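Local coordinates for Poly(A) RNA polymerase protein 2 (Saccharomyces cerevisiae, PDB 3NYB) that probably adds poly(A) tails to RNA as the nucleotidyltransferase subunit of the TRAMP RNA surveillance complex, working together with the zinc-knuckle protein Air2, at residues T22-D27 with G313-G318; D80-S85 with A135-R140; V234-S239 with L263-P268. The protein carries 1 engineered substitution. One frame throughout, in Å; residues are numbered along the deposited sequence.

Contact 1 (T22-D27 with G313-G318)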
ATOM      1  N   THR A  22      13.244   0.911  11.203  1.00 32.72           N
ATOM      2  CA  THR A  22      12.863  -0.463  10.959  1.00 24.30           C
ATOM      3  C   THR A  22      12.137  -1.064  12.162  1.00 33.34           C
ATOM      4  O   THR A  22      11.070  -1.654  12.026  1.00 42.28           O
ATOM      5  CB  THR A  22      14.102  -1.285  10.629  1.00 32.54           C
ATOM      6  OG1 THR A  22      14.561  -0.920   9.320  1.00 47.08           O
ATOM      7  CG2 THR A  22      13.794  -2.777  10.677  1.00 21.50           C
ATOM      8  N   PHE A  23      12.716  -0.887  13.343  1.00 35.61           N
ATOM      9  CA  PHE A  23      12.124  -1.372  14.577  1.00 35.45           C
ATOM     10  C   PHE A  23      10.770  -0.728  14.875  1.00 35.38           C
ATOM     11  O   PHE A  23       9.851  -1.396  15.352  1.00 33.89           O
ATOM     12  CB  PHE A  23      13.078  -1.148  15.751  1.00 43.23           C
ATOM     13  CG  PHE A  23      14.360  -1.912  15.641  1.00 57.89           C
ATOM     14  CD1 PHE A  23      14.411  -3.108  14.944  1.00 77.77           C
ATOM     15  CD2 PHE A  23      15.511  -1.450  16.257  1.00 64.46           C
ATOM     16  CE1 PHE A  23      15.597  -3.824  14.845  1.00 85.24           C
ATOM     17  CE2 PHE A  23      16.697  -2.161  16.168  1.00 68.92           C
ATOM     18  CZ  PHE A  23      16.741  -3.349  15.460  1.00 77.90           C
ATOM     19  N   GLU A  24      10.643   0.566  14.601  1.00 35.56           N
ATOM     20  CA  GLU A  24       9.376   1.236  14.855  1.00 37.31           C
ATOM     21  C   GLU A  24       8.304   0.743  13.894  1.00 34.20           C
ATOM     22  O   GLU A  24       7.144   0.621  14.270  1.00 31.10           O
ATOM     23  CB  GLU A  24       9.489   2.766  14.792  1.00 35.95           C
ATOM     24  CG  GLU A  24       8.308   3.436  15.486  1.00 40.65           C
ATOM     25  CD  GLU A  24       8.208   4.929  15.255  1.00 47.00           C
ATOM     26  OE1 GLU A  24       9.194   5.546  14.799  1.00 46.90           O
ATOM     27  OE2 GLU A  24       7.123   5.484  15.542  1.00 36.44           O
ATOM     28  N   ILE A  25       8.689   0.451  12.655  1.00 32.14           N
ATOM     29  CA  ILE A  25       7.729  -0.112  11.709  1.00 35.01           C
ATOM     30  C   ILE A  25       7.135  -1.409  12.271  1.00 38.70           C
ATOM     31  O   ILE A  25       5.918  -1.558  12.301  1.00 34.74           O
ATOM     32  CB  ILE A  25       8.334  -0.329  10.304  1.00 30.88           C
ATOM     33  CG1 ILE A  25       8.840   1.002   9.735  1.00 32.39           C
ATOM     34  CG2 ILE A  25       7.303  -0.925   9.351  1.00 14.28           C
ATOM     35  CD1 ILE A  25       9.306   0.917   8.304  1.00 25.07           C
ATOM     36  N   LYS A  26       7.998  -2.319  12.729  1.00 32.44           N
ATOM     37  CA  LYS A  26       7.572  -3.577  13.328  1.00 27.72           C
ATOM     38  C   LYS A  26       6.707  -3.370  14.572  1.00 35.36           C
ATOM     39  O   LYS A  26       5.824  -4.179  14.880  1.00 23.03           O
ATOM     40  CB  LYS A  26       8.778  -4.442  13.694  1.00 24.60           C
ATOM     41  CG  LYS A  26       9.457  -5.119  12.514  1.00 31.42           C
ATOM     42  CD  LYS A  26      10.608  -5.992  12.984  1.00 28.94           C
ATOM     43  CE  LYS A  26      11.796  -5.949  12.007  1.00 46.84           C
ATOM     44  NZ  LYS A  26      11.906  -7.142  11.125  1.00 49.39           N
ATOM     45  N   ASP A  27       6.956  -2.291  15.300  1.00 34.16           N
ATOM     46  CA  ASP A  27       6.180  -2.039  16.509  1.00 37.01           C
ATOM     47  C   ASP A  27       4.752  -1.663  16.152  1.00 37.82           C
ATOM     48  O   ASP A  27       3.791  -2.238  16.679  1.00 35.59           O
ATOM     49  CB  ASP A  27       6.843  -0.963  17.354  1.00 31.39           C
ATOM     50  CG  ASP A  27       8.152  -1.438  17.959  1.00 46.71           C
ATOM     51  OD1 ASP A  27       8.335  -2.677  18.046  1.00 44.82           O
ATOM     52  OD2 ASP A  27       8.986  -0.584  18.347  1.00 43.09           O
ATOM     53  N   GLY A 313      12.136   8.524  23.918  1.00 47.30           N
ATOM     54  CA  GLY A 313      10.701   8.454  23.708  1.00 47.52           C
ATOM     55  C   GLY A 313      10.178   9.127  22.451  1.00 49.08           C
ATOM     56  O   GLY A 313       9.013   9.521  22.405  1.00 52.87           O
ATOM     57  N   LYS A 314      11.021   9.261  21.431  1.00 39.31           N
ATOM     58  CA  LYS A 314      10.595   9.928  20.208  1.00 42.62           C
ATOM     59  C   LYS A 314      10.129   8.937  19.161  1.00 36.85           C
ATOM     60  O   LYS A 314      10.405   7.750  19.256  1.00 38.49           O
ATOM     61  CB  LYS A 314      11.685  10.843  19.644  1.00 45.71           C
ATOM     62  CG  LYS A 314      11.867  12.116  20.439  1.00 53.45           C
ATOM     63  CD  LYS A 314      10.532  12.627  20.957  1.00 68.17           C
ATOM     64  CE  LYS A 314      10.733  13.770  21.943  1.00 78.54           C
ATOM     65  NZ  LYS A 314      11.512  14.867  21.313  1.00 79.61           N
ATOM     66  N   SER A 315       9.406   9.445  18.168  1.00 40.77           N
ATOM     67  CA  SER A 315       8.823   8.614  17.137  1.00 27.64           C
ATOM     68  C   SER A 315       9.127   9.170  15.765  1.00 33.78           C
ATOM     69  O   SER A 315       8.870  10.341  15.493  1.00 53.16           O
ATOM     70  CB  SER A 315       7.314   8.537  17.313  1.00 26.30           C
ATOM     71  OG  SER A 315       6.740   7.884  16.203  1.00 32.49           O
ATOM     72  N   ILE A 316       9.673   8.322  14.901  1.00 37.32           N
ATOM     73  CA  ILE A 316       9.971   8.710  13.528  1.00 39.47           C
ATOM     74  C   ILE A 316       8.698   8.686  12.681  1.00 43.95           C
ATOM     75  O   ILE A 316       8.379   9.671  12.008  1.00 49.95           O
ATOM     76  CB  ILE A 316      10.994   7.764  12.885  1.00 39.21           C
ATOM     77  CG1 ILE A 316      12.345   7.856  13.576  1.00 45.52           C
ATOM     78  CG2 ILE A 316      11.157   8.082  11.419  1.00 39.91           C
ATOM     79  CD1 ILE A 316      13.326   6.806  13.091  1.00 44.83           C
ATOM     80  N   LEU A 317       7.988   7.555  12.727  1.00 36.24           N
ATOM     81  CA  LEU A 317       6.756   7.357  11.967  1.00 32.07           C
ATOM     82  C   LEU A 317       5.641   8.307  12.402  1.00 40.44           C
ATOM     83  O   LEU A 317       4.863   8.776  11.573  1.00 44.99           O
ATOM     84  CB  LEU A 317       6.251   5.919  12.100  1.00 24.61           C
ATOM     85  CG  LEU A 317       6.997   4.762  11.475  1.00 30.59           C
ATOM     86  CD1 LEU A 317       6.354   3.441  11.896  1.00 26.27           C
ATOM     87  CD2 LEU A 317       6.970   4.906   9.974  1.00 24.31           C
ATOM     88  N   GLY A 318       5.577   8.582  13.698  1.00 39.52           N
ATOM     89  CA  GLY A 318       4.425   9.228  14.307  1.00 55.23           C
ATOM     90  C   GLY A 318       3.760  10.356  13.535  1.00 58.00           C
ATOM     91  O   GLY A 318       2.534  10.394  13.433  1.00 53.65           O
TER

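Contact 2 (D80-S85 with A135-R140). Engineered in segment 135-140: Ala135 (natural residue Asp).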
ATOM      1  N   ASP A  80     -14.801  -7.275   4.344  1.00 24.04           N
ATOM      2  CA  ASP A  80     -15.606  -7.598   3.173  1.00 32.52           C
ATOM      3  C   ASP A  80     -16.104  -9.036   3.180  1.00 37.20           C
ATOM      4  O   ASP A  80     -15.325  -9.971   3.374  1.00 42.82           O
ATOM      5  CB  ASP A  80     -14.794  -7.341   1.900  1.00 40.74           C
ATOM      6  CG  ASP A  80     -14.050  -6.016   1.941  1.00 52.67           C
ATOM      7  OD1 ASP A  80     -14.719  -4.958   1.944  1.00 50.97           O
ATOM      8  OD2 ASP A  80     -12.797  -6.032   1.976  1.00 65.46           O
ATOM      9  N   CYS A  81     -17.401  -9.208   2.950  1.00 32.41           N
ATOM     10  CA  CYS A  81     -17.994 -10.536   2.860  1.00 34.52           C
ATOM     11  C   CYS A  81     -18.748 -10.741   1.556  1.00 33.83           C
ATOM     12  O   CYS A  81     -19.375  -9.812   1.050  1.00 41.60           O
ATOM     13  CB  CYS A  81     -18.942 -10.759   4.030  1.00 45.37           C
ATOM     14  SG  CYS A  81     -18.223 -10.250   5.590  1.00 39.75           S
ATOM     15  N   VAL A  82     -18.676 -11.963   1.026  1.00 47.00           N
ATOM     16  CA  VAL A  82     -19.482 -12.398  -0.114  1.00 43.41           C
ATOM     17  C   VAL A  82     -20.585 -13.326   0.369  1.00 43.84           C
ATOM     18  O   VAL A  82     -20.338 -14.202   1.201  1.00 49.64           O
ATOM     19  CB  VAL A  82     -18.671 -13.253  -1.097  1.00 47.05           C
ATOM     20  CG1 VAL A  82     -18.908 -12.790  -2.521  1.00 52.91           C
ATOM     21  CG2 VAL A  82     -17.199 -13.235  -0.750  1.00 47.98           C
ATOM     22  N   VAL A  83     -21.787 -13.165  -0.173  1.00 51.11           N
ATOM     23  CA  VAL A  83     -22.876 -14.106   0.086  1.00 51.15           C
ATOM     24  C   VAL A  83     -23.059 -15.015  -1.119  1.00 51.13           C
ATOM     25  O   VAL A  83     -23.043 -14.531  -2.254  1.00 47.26           O
ATOM     26  CB  VAL A  83     -24.181 -13.379   0.361  1.00 40.04           C
ATOM     27  CG1 VAL A  83     -25.308 -14.373   0.533  1.00 40.61           C
ATOM     28  CG2 VAL A  83     -24.036 -12.545   1.594  1.00 33.56           C
ATOM     29  N   THR A  84     -23.289 -16.309  -0.866  1.00 59.34           N
ATOM     30  CA  THR A  84     -23.074 -17.366  -1.867  1.00 57.52           C
ATOM     31  C   THR A  84     -24.249 -18.086  -2.545  1.00 74.52           C
ATOM     32  O   THR A  84     -24.017 -18.853  -3.481  1.00 93.21           O
ATOM     33  CB  THR A  84     -22.139 -18.479  -1.319  1.00 59.98           C
ATOM     34  OG1 THR A  84     -22.507 -18.803   0.030  1.00 61.59           O
ATOM     35  CG2 THR A  84     -20.675 -18.046  -1.366  1.00 54.06           C
ATOM     36  N   SER A  85     -25.489 -17.901  -2.114  1.00 75.59           N
ATOM     37  CA  SER A  85     -26.565 -18.516  -2.905  1.00 85.03           C
ATOM     38  C   SER A  85     -26.616 -17.842  -4.274  1.00 87.55           C
ATOM     39  O   SER A  85     -26.164 -16.708  -4.414  1.00 99.87           O
ATOM     40  CB  SER A  85     -27.921 -18.415  -2.204  1.00 86.08           C
ATOM     41  OG  SER A  85     -28.191 -19.584  -1.456  1.00 85.11           O
ATOM     42  N   ALA A 135     -18.969  -4.865   5.109  1.00 32.89           N
ATOM     43  CA  ALA A 135     -19.442  -4.625   3.752  1.00 25.36           C
ATOM     44  C   ALA A 135     -19.775  -5.942   3.048  1.00 29.46           C
ATOM     45  O   ALA A 135     -18.912  -6.802   2.887  1.00 29.50           O
ATOM     46  CB  ALA A 135     -18.418  -3.857   2.963  1.00 26.65           C
ATOM     47  N   VAL A 136     -21.028  -6.080   2.620  1.00 27.84           N
ATOM     48  CA  VAL A 136     -21.507  -7.313   2.009  1.00 33.30           C
ATOM     49  C   VAL A 136     -21.845  -7.155   0.539  1.00 41.01           C
ATOM     50  O   VAL A 136     -22.439  -6.159   0.142  1.00 39.90           O
ATOM     51  CB  VAL A 136     -22.773  -7.845   2.712  1.00 29.23           C
ATOM     52  CG1 VAL A 136     -23.367  -8.970   1.902  1.00 12.57           C
ATOM     53  CG2 VAL A 136     -22.444  -8.310   4.120  1.00 22.08           C
ATOM     54  N   SER A 137     -21.483  -8.161  -0.254  1.00 44.13           N
ATOM     55  CA  SER A 137     -21.796  -8.197  -1.671  1.00 36.88           C
ATOM     56  C   SER A 137     -21.980  -9.657  -2.087  1.00 42.92           C
ATOM     57  O   SER A 137     -21.565 -10.556  -1.359  1.00 38.93           O
ATOM     58  CB  SER A 137     -20.641  -7.590  -2.450  1.00 37.76           C
ATOM     59  OG  SER A 137     -19.506  -8.431  -2.357  1.00 30.65           O
ATOM     60  N   PHE A 138     -22.583  -9.895  -3.255  1.00 43.19           N
ATOM     61  CA  PHE A 138     -22.788 -11.261  -3.752  1.00 33.38           C
ATOM     62  C   PHE A 138     -21.708 -11.669  -4.740  1.00 35.33           C
ATOM     63  O   PHE A 138     -21.884 -12.598  -5.516  1.00 44.02           O
ATOM     64  CB  PHE A 138     -24.167 -11.422  -4.402  1.00 47.63           C
ATOM     65  CG  PHE A 138     -25.314 -11.110  -3.480  1.00 56.61           C
ATOM     66  CD1 PHE A 138     -25.780 -12.058  -2.583  1.00 58.49           C
ATOM     67  CD2 PHE A 138     -25.929  -9.870  -3.513  1.00 53.99           C
ATOM     68  CE1 PHE A 138     -26.825 -11.769  -1.731  1.00 53.57           C
ATOM     69  CE2 PHE A 138     -26.976  -9.577  -2.660  1.00 48.03           C
ATOM     70  CZ  PHE A 138     -27.420 -10.523  -1.768  1.00 44.95           C
ATOM     71  N   GLU A 139     -20.578 -10.981  -4.684  1.00 57.41           N
ATOM     72  CA  GLU A 139     -19.490 -11.201  -5.628  1.00 55.38           C
ATOM     73  C   GLU A 139     -18.209 -10.584  -5.066  1.00 47.30           C
ATOM     74  O   GLU A 139     -18.214  -9.432  -4.642  1.00 39.76           O
ATOM     75  CB  GLU A 139     -19.852 -10.555  -6.966  1.00 46.34           C
ATOM     76  CG  GLU A 139     -18.895 -10.831  -8.109  1.00 71.89           C
ATOM     77  CD  GLU A 139     -19.509 -10.499  -9.464  1.00 88.92           C
ATOM     78  OE1 GLU A 139     -20.312 -11.312  -9.973  1.00103.63           O
ATOM     79  OE2 GLU A 139     -19.194  -9.425 -10.020  1.00 83.75           O
ATOM     80  N   ARG A 140     -17.118 -11.343  -5.040  1.00 49.04           N
ATOM     81  CA  ARG A 140     -15.848 -10.774  -4.597  1.00 47.50           C
ATOM     82  C   ARG A 140     -15.558  -9.539  -5.425  1.00 52.90           C
ATOM     83  O   ARG A 140     -15.890  -9.492  -6.604  1.00 60.70           O
ATOM     84  CB  ARG A 140     -14.712 -11.786  -4.709  1.00 45.97           C
ATOM     85  CG  ARG A 140     -14.879 -12.923  -3.736  1.00 56.66           C
ATOM     86  CD  ARG A 140     -13.656 -13.819  -3.605  1.00 63.04           C
ATOM     87  NE  ARG A 140     -13.908 -14.795  -2.549  1.00 56.84           N
ATOM     88  CZ  ARG A 140     -14.764 -15.806  -2.668  1.00 61.09           C
ATOM     89  NH1 ARG A 140     -15.436 -15.991  -3.807  1.00 73.52           N
ATOM     90  NH2 ARG A 140     -14.954 -16.637  -1.656  1.00 49.06           N
TER

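Contact 3 (V234-S239 with L263-P268)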
ATOM      1  N   VAL A 234       5.701   5.437 -18.045  1.00 65.75           N
ATOM      2  CA  VAL A 234       5.950   4.060 -17.610  1.00 61.05           C
ATOM      3  C   VAL A 234       4.726   3.359 -17.016  1.00 65.53           C
ATOM      4  O   VAL A 234       3.991   3.944 -16.226  1.00 72.24           O
ATOM      5  CB  VAL A 234       7.094   3.998 -16.582  1.00 62.28           C
ATOM      6  CG1 VAL A 234       7.462   2.552 -16.282  1.00 49.85           C
ATOM      7  CG2 VAL A 234       8.299   4.762 -17.088  1.00 66.53           C
ATOM      8  N   ALA A 235       4.527   2.097 -17.388  1.00 63.95           N
ATOM      9  CA  ALA A 235       3.416   1.296 -16.871  1.00 59.48           C
ATOM     10  C   ALA A 235       3.925   0.072 -16.116  1.00 64.62           C
ATOM     11  O   ALA A 235       5.100  -0.284 -16.218  1.00 73.74           O
ATOM     12  CB  ALA A 235       2.496   0.869 -18.004  1.00 46.72           C
ATOM     13  N   LEU A 236       3.040  -0.572 -15.358  1.00 48.80           N
ATOM     14  CA  LEU A 236       3.423  -1.748 -14.584  1.00 49.72           C
ATOM     15  C   LEU A 236       2.637  -2.974 -15.003  1.00 55.71           C
ATOM     16  O   LEU A 236       1.435  -2.890 -15.250  1.00 58.92           O
ATOM     17  CB  LEU A 236       3.227  -1.514 -13.082  1.00 46.74           C
ATOM     18  CG  LEU A 236       4.244  -0.642 -12.356  1.00 36.36           C
ATOM     19  CD1 LEU A 236       3.873   0.790 -12.533  1.00 36.85           C
ATOM     20  CD2 LEU A 236       4.250  -0.995 -10.892  1.00 46.77           C
ATOM     21  N   GLY A 237       3.325  -4.113 -15.066  1.00 48.13           N
ATOM     22  CA  GLY A 237       2.705  -5.379 -15.411  1.00 53.61           C
ATOM     23  C   GLY A 237       3.488  -6.552 -14.856  1.00 70.17           C
ATOM     24  O   GLY A 237       4.429  -6.369 -14.084  1.00 69.67           O
ATOM     25  N   SER A 238       3.097  -7.762 -15.249  1.00 76.15           N
ATOM     26  CA  SER A 238       3.765  -8.974 -14.785  1.00 80.78           C
ATOM     27  C   SER A 238       3.901 -10.025 -15.880  1.00 92.32           C
ATOM     28  O   SER A 238       2.934 -10.700 -16.239  1.00 94.03           O
ATOM     29  CB  SER A 238       3.043  -9.573 -13.574  1.00 82.40           C
ATOM     30  OG  SER A 238       3.633  -9.141 -12.360  1.00 81.87           O
ATOM     31  N   SER A 239       5.114 -10.154 -16.403  1.00 96.06           N
ATOM     32  CA  SER A 239       5.434 -11.210 -17.348  1.00 96.01           C
ATOM     33  C   SER A 239       6.084 -12.362 -16.603  1.00 97.08           C
ATOM     34  O   SER A 239       7.266 -12.309 -16.276  1.00 91.88           O
ATOM     35  CB  SER A 239       6.377 -10.697 -18.434  1.00 98.30           C
ATOM     36  OG  SER A 239       6.841 -11.760 -19.246  1.00103.24           O
ATOM     37  N   LEU A 263      -1.743   6.830 -13.265  1.00 62.13           N
ATOM     38  CA  LEU A 263      -1.140   5.543 -12.961  1.00 53.09           C
ATOM     39  C   LEU A 263      -1.682   4.470 -13.893  1.00 58.20           C
ATOM     40  O   LEU A 263      -2.892   4.336 -14.050  1.00 61.23           O
ATOM     41  CB  LEU A 263      -1.453   5.159 -11.523  1.00 44.08           C
ATOM     42  CG  LEU A 263      -0.406   4.355 -10.756  1.00 38.22           C
ATOM     43  CD1 LEU A 263      -1.084   3.556  -9.649  1.00 45.19           C
ATOM     44  CD2 LEU A 263       0.354   3.437 -11.683  1.00 41.58           C
ATOM     45  N   ALA A 264      -0.783   3.705 -14.505  1.00 58.97           N
ATOM     46  CA  ALA A 264      -1.179   2.621 -15.399  1.00 52.11           C
ATOM     47  C   ALA A 264      -0.603   1.295 -14.943  1.00 48.19           C
ATOM     48  O   ALA A 264       0.598   1.051 -15.046  1.00 52.29           O
ATOM     49  CB  ALA A 264      -0.747   2.917 -16.808  1.00 43.01           C
ATOM     50  N   ILE A 265      -1.473   0.445 -14.424  1.00 42.32           N
ATOM     51  CA  ILE A 265      -1.079  -0.873 -13.971  1.00 39.91           C
ATOM     52  C   ILE A 265      -1.940  -1.887 -14.705  1.00 47.44           C
ATOM     53  O   ILE A 265      -3.168  -1.770 -14.726  1.00 48.60           O
ATOM     54  CB  ILE A 265      -1.263  -1.019 -12.447  1.00 35.53           C
ATOM     55  CG1 ILE A 265      -0.277  -0.130 -11.706  1.00 39.68           C
ATOM     56  CG2 ILE A 265      -1.059  -2.451 -12.016  1.00 40.02           C
ATOM     57  CD1 ILE A 265      -0.548  -0.046 -10.226  1.00 39.69           C
ATOM     58  N   GLN A 266      -1.289  -2.871 -15.320  1.00 47.00           N
ATOM     59  CA  GLN A 266      -1.975  -3.850 -16.152  1.00 54.88           C
ATOM     60  C   GLN A 266      -2.922  -4.737 -15.353  1.00 54.52           C
ATOM     61  O   GLN A 266      -2.506  -5.413 -14.407  1.00 55.60           O
ATOM     62  CB  GLN A 266      -0.956  -4.710 -16.899  1.00 60.19           C
ATOM     63  CG  GLN A 266      -1.538  -5.476 -18.065  1.00 65.81           C
ATOM     64  CD  GLN A 266      -0.481  -5.896 -19.058  1.00 63.87           C
ATOM     65  OE1 GLN A 266       0.483  -6.582 -18.703  1.00 67.97           O
ATOM     66  NE2 GLN A 266      -0.653  -5.487 -20.315  1.00 51.73           N
ATOM     67  N   ASP A 267      -4.194  -4.731 -15.742  1.00 58.26           N
ATOM     68  CA  ASP A 267      -5.208  -5.542 -15.075  1.00 62.21           C
ATOM     69  C   ASP A 267      -4.878  -7.023 -15.230  1.00 68.76           C
ATOM     70  O   ASP A 267      -4.799  -7.525 -16.349  1.00 80.51           O
ATOM     71  CB  ASP A 267      -6.592  -5.243 -15.654  1.00 63.68           C
ATOM     72  CG  ASP A 267      -7.716  -5.815 -14.813  1.00 68.86           C
ATOM     73  OD1 ASP A 267      -7.429  -6.642 -13.918  1.00 71.48           O
ATOM     74  OD2 ASP A 267      -8.888  -5.435 -15.049  1.00 66.59           O
ATOM     75  N   PRO A 268      -4.680  -7.729 -14.105  1.00 60.19           N
ATOM     76  CA  PRO A 268      -4.269  -9.137 -14.145  1.00 53.89           C
ATOM     77  C   PRO A 268      -5.269 -10.053 -14.829  1.00 65.55           C
ATOM     78  O   PRO A 268      -4.891 -11.133 -15.262  1.00 68.89           O
ATOM     79  CB  PRO A 268      -4.178  -9.518 -12.668  1.00 43.77           C
ATOM     80  CG  PRO A 268      -3.964  -8.261 -11.963  1.00 46.96           C
ATOM     81  CD  PRO A 268      -4.734  -7.222 -12.726  1.00 55.08           C
TER
HETATM   82  O   HOH W   1       1.673   4.847 -15.016  1.00 38.77           O

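Contact 1 (T22-D27 with G313-G318)
Glu24 OE1 is gripped by two successive backbone amides, Ile316 N at 2.8 Å and Leu317 N at 3.1 Å from this oxygen. They approach differently: Ile316 N uses the syn lone pair, while Leu317 N comes from above the carboxylate plane, 40° out of it, in the straighter bond (168° at the hydrogen). The second oxygen, Glu24 OE2, takes a bond from Ser315 OG at 2.5 Å on its syn side and also accepts from Trp5 NE1. Four donors thus fix the rotation of a buried carboxylate, and so many donors would probably favour its charged form. The side chain reaches them because its CG lies anti to the backbone N (chi1 -162°) and the chain stays extended beyond CG, running straight out from helix 17-31. Ser315 OG in turn accepts from Gly318 N at 2.8 Å, an ST motif that positions the hydroxyl for the glutamate. Leu317 slides past Glu24 in the opposite direction, its CB lying 3.6 Å from Glu24 OE2. Its CD1 goes on to the helix itself, 3.8 Å from Ile25 CA, and the Leu317 side chain crosses that of Ile25 at about a right angle. Ile25 also packs on Leu214 and Leu218 of helix 214-228. A carboxylate borne on a helix is thus held by the amides and hydroxyl around an ST motif, tying an N-terminal helix to a segment near the C terminus.

Contact 2 (D80-S85 with A135-R140)
Cys81 and its neighbours pair in parallel with Val136 and Ser137, joining two strands of the mixed five-stranded sheet in the palm of this nucleotidyltransferase fold. Cys81 N donates to Ala135 O at 2.8 Å, Ser137 N returns the bond to Cys81 O at 3.0 Å, and Val83 N binds Ser137 O at 2.9 Å; the strands are twisted by 27° against each other. Asp80, Val82, Ala135 and Ser137 have their side chains on one face, where Asp80 OD1 is 4.0 Å from Ala135 CB. Ala135 is engineered in place of a natural aspartate, and its position next to Asp80 is consistent with the acidic cluster on adjacent palm strands in this superfamily. Cys81 and Val136 occupy the other face. Farther along the strands, Val83 CG2 meets Val136 CG1 at 3.7 Å, and Val83 CB packs against Phe138 CD1, the two side chains lying side by side and pointing the same way. Helix 92-105 backs this apolar patch, with Leu99 on Val136 and Leu96 on Phe138. Strands 62-65 and 121-127 flank the pair, through Phe65 beside Val82 and Ile122 beside Ser137. Beyond the strand end, Ser137 OG bonds to Glu139 O and helps shape the turn toward Arg140. There Val82 CG2 sits over the centre of one face of the Arg140 guanidinium, 3.9 Å above its plane.

Contact 3 (V234-S239 with L263-P268)
The flat carboxamide of Gln266 is carried alongside Gly237, its OE1 4.1 Å from Gly237 CA, while its NE2 is held by Glu271 O and its side chain rests on Phe246. With chi1 at -164°, CG turns away from the backbone N, and the outstretched chain carries the amide over to Gly237; nearer the backbone, Gln266 CB packs 3.4 Å from Leu236 O. Among the flat peptide groups, the Ala264 carbonyl receives Leu236 N in its own plane at 2.9 Å. The Leu236 carbonyl is approached almost end-on by Gln266 N at 2.7 Å, with 170° at the hydrogen. Leu236 therefore gives and takes one bond each, clasping Ile265 between its two partners in a single backbone bridge, the touching parts running 31° apart. One step back, a water sits between the two segments, near Val234 O, and accepts from Ala264 N at 2.8 Å. Apolar groups line both sides of the bridge. Ala235 CB meets Ala264 CB at 4.0 Å on the side where Phe246 touches Ala235. Leu236 CB meets Ile265 CG1, also at 4.0 Å, on the side where both residues pack against Cys191 of helix 186-198. Val234 also touches Tyr50 of the Air2 chain, so the strand reaches the heterodimer interface. The whole is a single bridge that lays segment 263-268 beside the hairpin of strands 234-238 and 243-247, in the Cid1-family part of the poly(A) polymerase.

In the fold
From the N terminus the chain first supplies helix 17-31, whose partner in contact 1 arrives only near the C terminus; that contact closes a loop of 285 intervening residues, and the other two are nested inside it. Contact 2 comes next, closing a 49-residue loop within the palm sheet. The chain then runs through several helices before contact 3 opens and closes its own 23-residue loop, in series with contact 2. None of the three touch: the centres of contacts 1 and 2 lie about 37 Å apart, on opposite sides of the chain's centre. Contact 2 ties strands within the palm, contact 3 joins strand 234-238 to segment 263-268, and contact 1 ties helix 17-31 to the segment after helix 308-311.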